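Local coordinates for phage-related protein (Bordetella bronchiseptica RB50, PDB 3BJQ), which is of unknown function but probably serves as a structural protein of a phage coat, related to the major capsid protein E family, at residues K185-C190 with D211-L216. Sequence-based numbering, arbitrary orientation.
Sequences KALSAC and DMLKAL
L213 reaches toward helix 184-191 with one methyl, CD1, which meets both L187 and C190. Its chi2 of -178° sets CD1 anti to CA, so this branch extends into the 9.1 Å gap between the CA of L213 and the CA of C190, the rest being filled by C190. L187 and C190 lie about one turn apart on the same face of their helix. The CD1 of L187 approaches that of L213 methyl to methyl, 4.4 Å away. The CB of L187 does not itself point at the other helix; CG lies anti to the backbone N (chi1 -177°), and chi2 of 57° then turns CD1 toward L213. C190 aims its CB toward L213, 4.3 Å from CD1 of L213, and its SG lies 4.4 Å from the same CD1; a small, weakly polar side chain suits this buried place. Both helices pack beside strand 221-230 of the six-stranded mixed sheet, where V224 touches L187 and I222 touches L213, and branched leucines fill the space between. L196 of helix 194-199 bridges C190 and L213. Without a cross hydrogen bond and with 85 Å² buried, these segments meet lightly through apolar packing, a seam that I210 and W217 extend at the ends of helix 210-217.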
ATOM      1  N   LYS E 185     -25.681 -25.360 -39.723  1.00 35.36           N
ATOM      2  CA  LYS E 185     -26.487 -25.674 -40.895  1.00 36.47           C
ATOM      3  C   LYS E 185     -27.657 -24.713 -41.121  1.00 35.47           C
ATOM      4  O   LYS E 185     -27.915 -24.318 -42.246  1.00 35.59           O
ATOM      5  CB  LYS E 185     -27.033 -27.086 -40.791  1.00 37.32           C
ATOM      6  CG  LYS E 185     -26.007 -28.144 -41.093  1.00 40.15           C
ATOM      7  CD  LYS E 185     -26.561 -29.538 -40.765  1.00 46.49           C
ATOM      8  CE  LYS E 185     -25.699 -30.646 -41.370  1.00 50.49           C
ATOM      9  NZ  LYS E 185     -24.243 -30.380 -41.238  1.00 53.81           N
ATOM     10  N   ALA E 186     -28.371 -24.357 -40.062  1.00 32.79           N
ATOM     11  CA  ALA E 186     -29.459 -23.394 -40.193  1.00 34.00           C
ATOM     12  C   ALA E 186     -28.924 -22.012 -40.565  1.00 33.79           C
ATOM     13  O   ALA E 186     -29.555 -21.297 -41.347  1.00 35.15           O
ATOM     14  CB  ALA E 186     -30.286 -23.317 -38.924  1.00 32.96           C
ATOM     15  N   LEU E 187     -27.774 -21.623 -40.017  1.00 33.95           N
ATOM     16  CA  LEU E 187     -27.155 -20.345 -40.417  1.00 34.57           C
ATOM     17  C   LEU E 187     -26.770 -20.335 -41.900  1.00 34.70           C
ATOM     18  O   LEU E 187     -26.995 -19.343 -42.598  1.00 35.10           O
ATOM     19  CB  LEU E 187     -25.945 -19.990 -39.551  1.00 32.11           C
ATOM     20  CG  LEU E 187     -25.284 -18.631 -39.854  1.00 33.82           C
ATOM     21  CD1 LEU E 187     -26.246 -17.471 -39.732  1.00 30.79           C
ATOM     22  CD2 LEU E 187     -24.080 -18.375 -38.946  1.00 33.82           C
ATOM     23  N   SER E 188     -26.199 -21.430 -42.383  1.00 35.15           N
ATOM     24  CA  SER E 188     -25.880 -21.562 -43.808  1.00 36.81           C
ATOM     25  C   SER E 188     -27.105 -21.383 -44.704  1.00 37.65           C
ATOM     26  O   SER E 188     -27.031 -20.763 -45.763  1.00 36.80           O
ATOM     27  CB  SER E 188     -25.314 -22.945 -44.093  1.00 37.42           C
ATOM     28  OG  SER E 188     -24.217 -23.201 -43.253  1.00 47.93           O
ATOM     29  N   ALA E 189     -28.208 -22.000 -44.289  1.00 37.98           N
ATOM     30  CA  ALA E 189     -29.461 -21.936 -45.028  1.00 37.49           C
ATOM     31  C   ALA E 189     -29.932 -20.498 -45.121  1.00 38.45           C
ATOM     32  O   ALA E 189     -30.477 -20.079 -46.137  1.00 40.74           O
ATOM     33  CB  ALA E 189     -30.516 -22.800 -44.383  1.00 34.58           C
ATOM     34  N   CYS E 190     -29.706 -19.727 -44.069  1.00 38.62           N
ATOM     35  CA  CYS E 190     -30.086 -18.321 -44.064  1.00 38.45           C
ATOM     36  C   CYS E 190     -29.217 -17.407 -44.932  1.00 39.33           C
ATOM     37  O   CYS E 190     -29.709 -16.404 -45.439  1.00 39.59           O
ATOM     38  CB  CYS E 190     -30.061 -17.762 -42.634  1.00 38.54           C
ATOM     39  SG  CYS E 190     -31.324 -18.418 -41.566  1.00 37.34           S
ATOM     40  N   ASP E 211     -25.753 -10.141 -37.344  1.00 42.08           N
ATOM     41  CA  ASP E 211     -26.194  -8.805 -36.948  1.00 42.94           C
ATOM     42  C   ASP E 211     -27.453  -8.364 -37.693  1.00 42.10           C
ATOM     43  O   ASP E 211     -28.342  -7.725 -37.121  1.00 41.36           O
ATOM     44  CB  ASP E 211     -25.076  -7.790 -37.142  1.00 44.30           C
ATOM     45  CG  ASP E 211     -24.136  -7.730 -35.949  1.00 52.11           C
ATOM     46  OD1 ASP E 211     -23.930  -8.761 -35.255  1.00 56.70           O
ATOM     47  OD2 ASP E 211     -23.601  -6.633 -35.707  1.00 62.88           O
HETATM   48  N   MSE E 212     -27.530  -8.711 -38.977  1.00 41.67           N
HETATM   49  CA  MSE E 212     -28.733  -8.420 -39.782  1.00 41.18           C
HETATM   50  C   MSE E 212     -29.928  -9.186 -39.244  1.00 40.49           C
HETATM   51  O   MSE E 212     -31.010  -8.623 -39.140  1.00 38.25           O
HETATM   52  CB  MSE E 212     -28.585  -8.768 -41.266  1.00 41.36           C
HETATM   53  CG  MSE E 212     -27.605  -7.896 -42.041  1.00 45.33           C
HETATM   54 SE   MSE E 212     -27.519  -8.423 -43.918  0.75 44.69          SE
HETATM   55  CE  MSE E 212     -25.693  -8.093 -44.134  1.00 38.37           C
ATOM     56  N   LEU E 213     -29.722 -10.465 -38.918  1.00 38.88           N
ATOM     57  CA  LEU E 213     -30.784 -11.303 -38.378  1.00 38.09           C
ATOM     58  C   LEU E 213     -31.270 -10.822 -37.013  1.00 38.34           C
ATOM     59  O   LEU E 213     -32.451 -10.933 -36.715  1.00 38.49           O
ATOM     60  CB  LEU E 213     -30.354 -12.767 -38.274  1.00 36.93           C
ATOM     61  CG  LEU E 213     -30.180 -13.510 -39.604  1.00 33.73           C
ATOM     62  CD1 LEU E 213     -29.802 -14.941 -39.336  1.00 32.11           C
ATOM     63  CD2 LEU E 213     -31.453 -13.414 -40.416  1.00 32.34           C
ATOM     64  N   LYS E 214     -30.365 -10.313 -36.186  1.00 38.98           N
ATOM     65  CA  LYS E 214     -30.748  -9.732 -34.876  1.00 40.50           C
ATOM     66  C   LYS E 214     -31.700  -8.570 -35.060  1.00 40.55           C
ATOM     67  O   LYS E 214     -32.696  -8.446 -34.360  1.00 41.42           O
ATOM     68  CB  LYS E 214     -29.525  -9.199 -34.121  1.00 39.86           C
ATOM     69  CG  LYS E 214     -28.711 -10.264 -33.446  1.00 44.79           C
ATOM     70  CD  LYS E 214     -27.349  -9.733 -33.021  1.00 48.74           C
ATOM     71  CE  LYS E 214     -27.453  -8.468 -32.189  1.00 50.59           C
ATOM     72  NZ  LYS E 214     -26.107  -8.193 -31.590  1.00 57.22           N
ATOM     73  N   ALA E 215     -31.347  -7.668 -35.969  1.00 39.67           N
ATOM     74  CA  ALA E 215     -32.188  -6.495 -36.238  1.00 40.36           C
ATOM     75  C   ALA E 215     -33.505  -6.867 -36.924  1.00 41.50           C
ATOM     76  O   ALA E 215     -34.567  -6.313 -36.618  1.00 42.33           O
ATOM     77  CB  ALA E 215     -31.451  -5.488 -37.088  1.00 38.64           C
ATOM     78  N   LEU E 216     -33.433  -7.791 -37.870  1.00 39.96           N
ATOM     79  CA  LEU E 216     -34.623  -8.244 -38.582  1.00 40.06           C
ATOM     80  C   LEU E 216     -35.618  -8.971 -37.661  1.00 40.22           C
ATOM     81  O   LEU E 216     -36.828  -8.716 -37.704  1.00 40.66           O
ATOM     82  CB  LEU E 216     -34.230  -9.191 -39.716  1.00 39.75           C
ATOM     83  CG  LEU E 216     -34.896  -8.991 -41.061  1.00 47.00           C
ATOM     84  CD1 LEU E 216     -34.498  -7.606 -41.622  1.00 43.04           C
ATOM     85  CD2 LEU E 216     -34.464 -10.115 -42.014  1.00 43.94           C
TER